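Local coordinates for Tlr1789 protein (Thermosynechococcus elongatus, PDB 2X8X), which probably takes part in inserting proteins into the cyanobacterial outer membrane as an Omp85-family protein, of which this chain is the N-terminal part built of POTRA domains, at residues A[132-137]-A[148-153]; A[50-55]-A[106-111]. One frame throughout, in Å; residues are numbered along the deposited sequence.

From the N terminus the chain first builds a POTRA domain whose helix 37-48 runs out at 50-55, just before strand 53-63. Contact 2 forms when the chain, having finished that sheet and passed through strand 81-85 and helix 92-99, brings 106-111 back against the turn at the end of helix 37-48; it thus closes a long loop and ties the first domain to the helix start of the second. Helix 109-125 then leads to strand 132-139, where contact 1 closes a short beta hairpin with 148-153 inside the second domain. The two contacts neither nest nor cross: they follow in series, their centres about 21 Å apart.

Contact 1 (A[132-137]-A[148-153]); sequences QVVGTP and QVAEGV
Gln132 and Ala150 face each other as an antiparallel hydrogen-bonded pair, and their two backbone bonds make the firm end of this contact. The bond from Ala150 N to Gln132 O is 3.0 Å long and runs nearly along the C=O axis, whereas the return bond, Gln132 N to Ala150 O, meets its carbonyl from above the plane. Next comes the non-hydrogen-bonded pair Val133 and Val149, whose CA atoms lie 4.2 Å apart. Here the side chains diverge, leaving Val133 CG2 to touch Val149 CG1 at 3.9 Å; branched valines suit extended strands and give each a methyl for this meeting. On the face shared by Gln132, Val134, Gln148 and Ala150, Val134 packs with both branches: with chi1 -64°, CG2, between backbone N and carbonyl carbon, lies 3.7 Å from Gln148 CB, while CG1, beside the N, reaches Ala150 CB at 4.0 Å. Alanine's small side chain leaves room for that branch.

Toward Gly135 the pairing loosens. Val134 N still donates to Gln148 O at 2.9 Å, but a water takes over the other link, donating a hydrogen bond to Val134 O at 2.7 Å and accepting one from Gln148 N. Glycine suits the following corner because positive phi (85°) would press a CB against the preceding carbonyl.

Strands 132-139 and 144-150 form a beta hairpin in the second POTRA domain's sheet, 144-150 lying between 132-139 and parallel 81-85, to which Val149 is bonded through Ala85. Helix 109-125 packs beside Val133, through Ile116 and Ile119, and beside Val149, through Tyr123, while Asn120 accepts from Val133 N.

Contact 2 (A[50-55]-A[106-111]); sequences TGFFAD and TLNLRE
A helix N-cap at the boundary between two POTRA domains organises this contact: Asn108, just ahead of helix 109-125, grips the turn at Thr50-Phe52 that follows helix 37-48. Its amide works in two directions. OD1 accepts from Glu111 N at 3.2 Å, with a weak second bond from Arg110 N, capping the first turn. ND2 turns across the contact and donates to Thr50 O at 2.9 Å, the carbonyl lying close to the amide plane. Setting CG anti to the backbone N (chi1 -176°) lets one side chain serve both the helix and the neighbouring domain, as asparagine, with an acceptor beside a donor, is suited to do.

Beside it the backbone joins in, Leu109 N donating to Gly51 O at 2.9 Å; this carbonyl also receives a CA-H...O contact from Asn108. Gly51 has positive phi (93°), and a CB there would run into Asn108 OD1, so glycine fits both the turn and the close approach.

Phe52 lays one ring face under the amide. Asn108 ND2 sits 3.1 Å above the ring plane, over its centre, with the two planes 85° apart, so the amide stands on edge over the ring, the N-H not given to Thr50 O directed at the ring centre, an N-H...pi contact. Thr106 CG2 comes to the ring edge at 3.9 Å from CD1, a methyl set against the aromatic. Leu107 O, buried near Phe52, has no hydrogen-bond partner in the model. At the outer side Arg110 stretches past Thr50 to bind Ala49 O through NH2, and Glu111 pairs with Arg105 in a salt bridge.

Leu19 and Leu22 of helix 17-26 also touch Phe52, binding it into the first domain. An asparagine N-cap thus meets an amide-aromatic contact between consecutive POTRA domains.

Contact 1 (A[132-137]-A[148-153])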
loop_
_atom_site.group_PDB
_atom_site.type_symbol
_atom_site.label_atom_id
_atom_site.label_comp_id
_atom_site.label_asym_id
_atom_site.label_seq_id
_atom_site.Cartn_x
_atom_site.Cartn_y
_atom_site.Cartn_z
ATOM N N GLN A 132 -7.142 -1.867 -2.150
ATOM C CA GLN A 132 -5.697 -1.915 -1.777
ATOM C C GLN A 132 -5.360 -0.514 -1.323
ATOM O O GLN A 132 -6.097 0.428 -1.671
ATOM C CB GLN A 132 -4.807 -2.221 -2.992
ATOM C CG GLN A 132 -4.987 -1.115 -4.062
ATOM C CD GLN A 132 -4.108 -1.335 -5.337
ATOM O OE1 GLN A 132 -3.229 -2.173 -5.357
ATOM N NE2 GLN A 132 -4.388 -0.589 -6.397
ATOM N N VAL A 133 -4.224 -0.391 -0.623
ATOM C CA VAL A 133 -3.619 0.899 -0.254
ATOM C C VAL A 133 -3.033 1.459 -1.518
ATOM O O VAL A 133 -2.503 0.690 -2.328
ATOM C CB VAL A 133 -2.530 0.671 0.819
ATOM C CG1 VAL A 133 -1.722 1.943 1.141
ATOM C CG2 VAL A 133 -3.206 0.197 2.087
ATOM N N VAL A 134 -3.160 2.770 -1.728
ATOM C CA VAL A 134 -2.622 3.442 -2.893
ATOM C C VAL A 134 -1.788 4.649 -2.468
ATOM O O VAL A 134 -2.002 5.265 -1.374
ATOM C CB VAL A 134 -3.761 3.956 -3.881
ATOM C CG1 VAL A 134 -4.531 2.798 -4.458
ATOM C CG2 VAL A 134 -4.744 4.827 -3.168
ATOM N N GLY A 135 -0.799 4.968 -3.295
ATOM C CA GLY A 135 0.001 6.166 -3.046
ATOM C C GLY A 135 1.125 5.873 -2.076
ATOM O O GLY A 135 1.353 4.714 -1.682
ATOM N N THR A 136 1.813 6.932 -1.688
ATOM C CA THR A 136 2.917 6.873 -0.765
ATOM C C THR A 136 2.396 7.345 0.605
ATOM O O THR A 136 1.738 8.403 0.664
ATOM C CB THR A 136 4.034 7.820 -1.274
ATOM O OG1 THR A 136 4.448 7.378 -2.588
ATOM C CG2 THR A 136 5.279 7.799 -0.328
ATOM N N PRO A 137 2.700 6.587 1.698
ATOM C CA PRO A 137 2.290 7.030 3.028
ATOM C C PRO A 137 2.798 8.438 3.308
ATOM O O PRO A 137 3.889 8.782 2.891
ATOM C CB PRO A 137 2.992 6.017 3.966
ATOM C CG PRO A 137 3.215 4.764 3.051
ATOM C CD PRO A 137 3.555 5.357 1.744
ATOM N N GLN A 148 -3.989 6.160 2.018
ATOM C CA GLN A 148 -5.168 6.174 1.166
ATOM C C GLN A 148 -5.441 4.771 0.794
ATOM O O GLN A 148 -4.479 4.012 0.566
ATOM C CB GLN A 148 -4.852 6.921 -0.122
ATOM C CG GLN A 148 -4.398 8.354 0.103
ATOM C CD GLN A 148 -4.062 9.060 -1.235
ATOM O OE1 GLN A 148 -2.956 9.547 -1.399
ATOM N NE2 GLN A 148 -4.954 9.004 -2.195
ATOM N N VAL A 149 -6.719 4.387 0.734
ATOM C CA VAL A 149 -7.128 3.157 0.061
ATOM C C VAL A 149 -8.101 3.488 -1.096
ATOM O O VAL A 149 -8.771 4.534 -1.091
ATOM C CB VAL A 149 -7.785 2.204 0.998
ATOM C CG1 VAL A 149 -6.789 1.752 2.108
ATOM C CG2 VAL A 149 -8.963 2.910 1.603
ATOM N N ALA A 150 -8.093 2.606 -2.084
ATOM C CA ALA A 150 -9.113 2.547 -3.129
ATOM C C ALA A 150 -9.677 1.163 -2.994
ATOM O O ALA A 150 -9.011 0.195 -3.342
ATOM C CB ALA A 150 -8.491 2.706 -4.457
ATOM N N GLU A 151 -10.903 1.084 -2.504
ATOM C CA GLU A 151 -11.488 -0.170 -2.112
ATOM C C GLU A 151 -12.163 -0.869 -3.292
ATOM O O GLU A 151 -12.376 -2.065 -3.223
ATOM C CB GLU A 151 -12.534 0.109 -1.056
ATOM C CG GLU A 151 -11.891 0.740 0.193
ATOM C CD GLU A 151 -12.758 0.564 1.401
ATOM O OE1 GLU A 151 -13.989 0.428 1.236
ATOM O OE2 GLU A 151 -12.216 0.532 2.500
ATOM N N GLY A 152 -12.476 -0.131 -4.358
ATOM C CA GLY A 152 -13.171 -0.719 -5.531
ATOM C C GLY A 152 -14.667 -0.387 -5.508
ATOM O O GLY A 152 -15.517 -1.250 -5.682
ATOM N N VAL A 153 -15.002 0.862 -5.217
ATOM C CA VAL A 153 -16.414 1.342 -5.210
ATOM C C VAL A 153 -17.004 1.293 -6.648
ATOM O O VAL A 153 -16.342 1.667 -7.644
ATOM C CB VAL A 153 -16.538 2.804 -4.590
ATOM C CG1 VAL A 153 -18.044 3.336 -4.607
ATOM C CG2 VAL A 153 -16.021 2.836 -3.166
HETATM O O HOH W 1 -1.174 5.740 1.182
#

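Contact 2 (A[50-55]-A[106-111])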
loop_
_atom_site.group_PDB
_atom_site.type_symbol
_atom_site.label_atom_id
_atom_site.label_comp_id
_atom_site.label_asym_id
_atom_site.label_seq_id
_atom_site.Cartn_x
_atom_site.Cartn_y
_atom_site.Cartn_z
ATOM N N THR A 50 17.817 -0.054 7.368
ATOM C CA THR A 50 17.172 -0.574 8.604
ATOM C C THR A 50 15.697 -0.118 8.636
ATOM O O THR A 50 14.893 -0.740 9.294
ATOM C CB THR A 50 17.828 -0.075 9.871
ATOM O OG1 THR A 50 17.741 1.367 9.897
ATOM C CG2 THR A 50 19.332 -0.637 10.021
ATOM N N GLY A 51 15.389 0.987 7.937
ATOM C CA GLY A 51 14.004 1.453 7.835
ATOM C C GLY A 51 13.595 2.479 8.873
ATOM O O GLY A 51 12.478 2.975 8.793
ATOM N N PHE A 52 14.494 2.815 9.800
ATOM C CA PHE A 52 14.172 3.805 10.854
ATOM C C PHE A 52 14.503 5.262 10.528
ATOM O O PHE A 52 14.211 6.161 11.337
ATOM C CB PHE A 52 14.924 3.476 12.172
ATOM C CG PHE A 52 14.508 2.200 12.834
ATOM C CD1 PHE A 52 13.317 2.132 13.564
ATOM C CD2 PHE A 52 15.322 1.054 12.741
ATOM C CE1 PHE A 52 12.914 0.950 14.175
ATOM C CE2 PHE A 52 14.948 -0.160 13.360
ATOM C CZ PHE A 52 13.750 -0.205 14.101
ATOM N N PHE A 53 15.141 5.540 9.391
ATOM C CA PHE A 53 15.747 6.878 9.217
ATOM C C PHE A 53 15.277 7.588 7.985
ATOM O O PHE A 53 15.265 7.001 6.904
ATOM C CB PHE A 53 17.298 6.782 9.230
ATOM C CG PHE A 53 17.824 6.099 10.459
ATOM C CD1 PHE A 53 17.936 6.787 11.661
ATOM C CD2 PHE A 53 18.182 4.765 10.424
ATOM C CE1 PHE A 53 18.388 6.141 12.821
ATOM C CE2 PHE A 53 18.638 4.126 11.571
ATOM C CZ PHE A 53 18.770 4.795 12.757
ATOM N N ALA A 54 14.853 8.838 8.158
ATOM C CA ALA A 54 14.479 9.655 7.008
ATOM C C ALA A 54 15.695 10.117 6.208
ATOM O O ALA A 54 15.574 10.440 5.005
ATOM C CB ALA A 54 13.665 10.900 7.467
ATOM N N ASP A 55 16.860 10.192 6.859
ATOM C CA ASP A 55 17.992 10.821 6.258
ATOM C C ASP A 55 19.223 10.313 7.000
ATOM O O ASP A 55 19.164 10.044 8.190
ATOM C CB ASP A 55 17.902 12.363 6.351
ATOM C CG ASP A 55 18.783 13.053 5.302
ATOM O OD1 ASP A 55 19.610 12.379 4.630
ATOM O OD2 ASP A 55 18.663 14.285 5.153
ATOM N N THR A 106 9.680 4.620 17.452
ATOM C CA THR A 106 10.069 5.251 16.230
ATOM C C THR A 106 9.403 4.470 15.079
ATOM O O THR A 106 9.407 3.222 15.075
ATOM C CB THR A 106 11.590 5.043 16.039
ATOM O OG1 THR A 106 12.242 5.733 17.089
ATOM C CG2 THR A 106 12.080 5.614 14.654
ATOM N N LEU A 107 8.876 5.198 14.108
ATOM C CA LEU A 107 8.239 4.534 12.961
ATOM C C LEU A 107 9.348 3.865 12.135
ATOM O O LEU A 107 10.435 4.446 11.922
ATOM C CB LEU A 107 7.549 5.618 12.132
ATOM C CG LEU A 107 7.192 5.229 10.680
ATOM C CD1 LEU A 107 6.012 4.262 10.627
ATOM C CD2 LEU A 107 6.878 6.525 10.045
ATOM N N ASN A 108 9.064 2.651 11.667
ATOM C CA ASN A 108 9.928 1.916 10.801
ATOM C C ASN A 108 9.163 1.658 9.491
ATOM O O ASN A 108 8.058 1.100 9.501
ATOM C CB ASN A 108 10.414 0.601 11.457
ATOM C CG ASN A 108 11.398 -0.111 10.588
ATOM O OD1 ASN A 108 11.021 -0.653 9.526
ATOM N ND2 ASN A 108 12.690 -0.121 10.994
ATOM N N LEU A 109 9.699 2.115 8.368
ATOM C CA LEU A 109 8.964 1.957 7.113
ATOM C C LEU A 109 8.844 0.529 6.636
ATOM O O LEU A 109 7.909 0.217 5.937
ATOM C CB LEU A 109 9.544 2.809 6.012
ATOM C CG LEU A 109 9.257 4.322 6.022
ATOM C CD1 LEU A 109 9.463 4.864 4.620
ATOM C CD2 LEU A 109 7.916 4.803 6.486
ATOM N N ARG A 110 9.760 -0.363 6.991
ATOM C CA ARG A 110 9.525 -1.795 6.699
ATOM C C ARG A 110 8.323 -2.346 7.485
ATOM O O ARG A 110 7.518 -3.058 6.926
ATOM C CB ARG A 110 10.730 -2.684 7.054
ATOM C CG ARG A 110 12.033 -2.315 6.507
ATOM C CD ARG A 110 12.957 -3.459 7.074
ATOM N NE ARG A 110 14.334 -3.383 6.618
ATOM C CZ ARG A 110 14.958 -4.324 5.912
ATOM N NH1 ARG A 110 14.327 -5.459 5.588
ATOM N NH2 ARG A 110 16.218 -4.115 5.514
ATOM N N GLU A 111 8.235 -2.062 8.783
ATOM C CA GLU A 111 7.076 -2.459 9.577
ATOM C C GLU A 111 5.755 -1.785 9.084
ATOM O O GLU A 111 4.701 -2.435 9.031
ATOM C CB GLU A 111 7.249 -2.090 11.039
ATOM C CG GLU A 111 8.553 -2.724 11.699
ATOM C CD GLU A 111 8.780 -2.269 13.206
ATOM O OE1 GLU A 111 7.783 -2.317 13.969
ATOM O OE2 GLU A 111 9.931 -1.891 13.633
#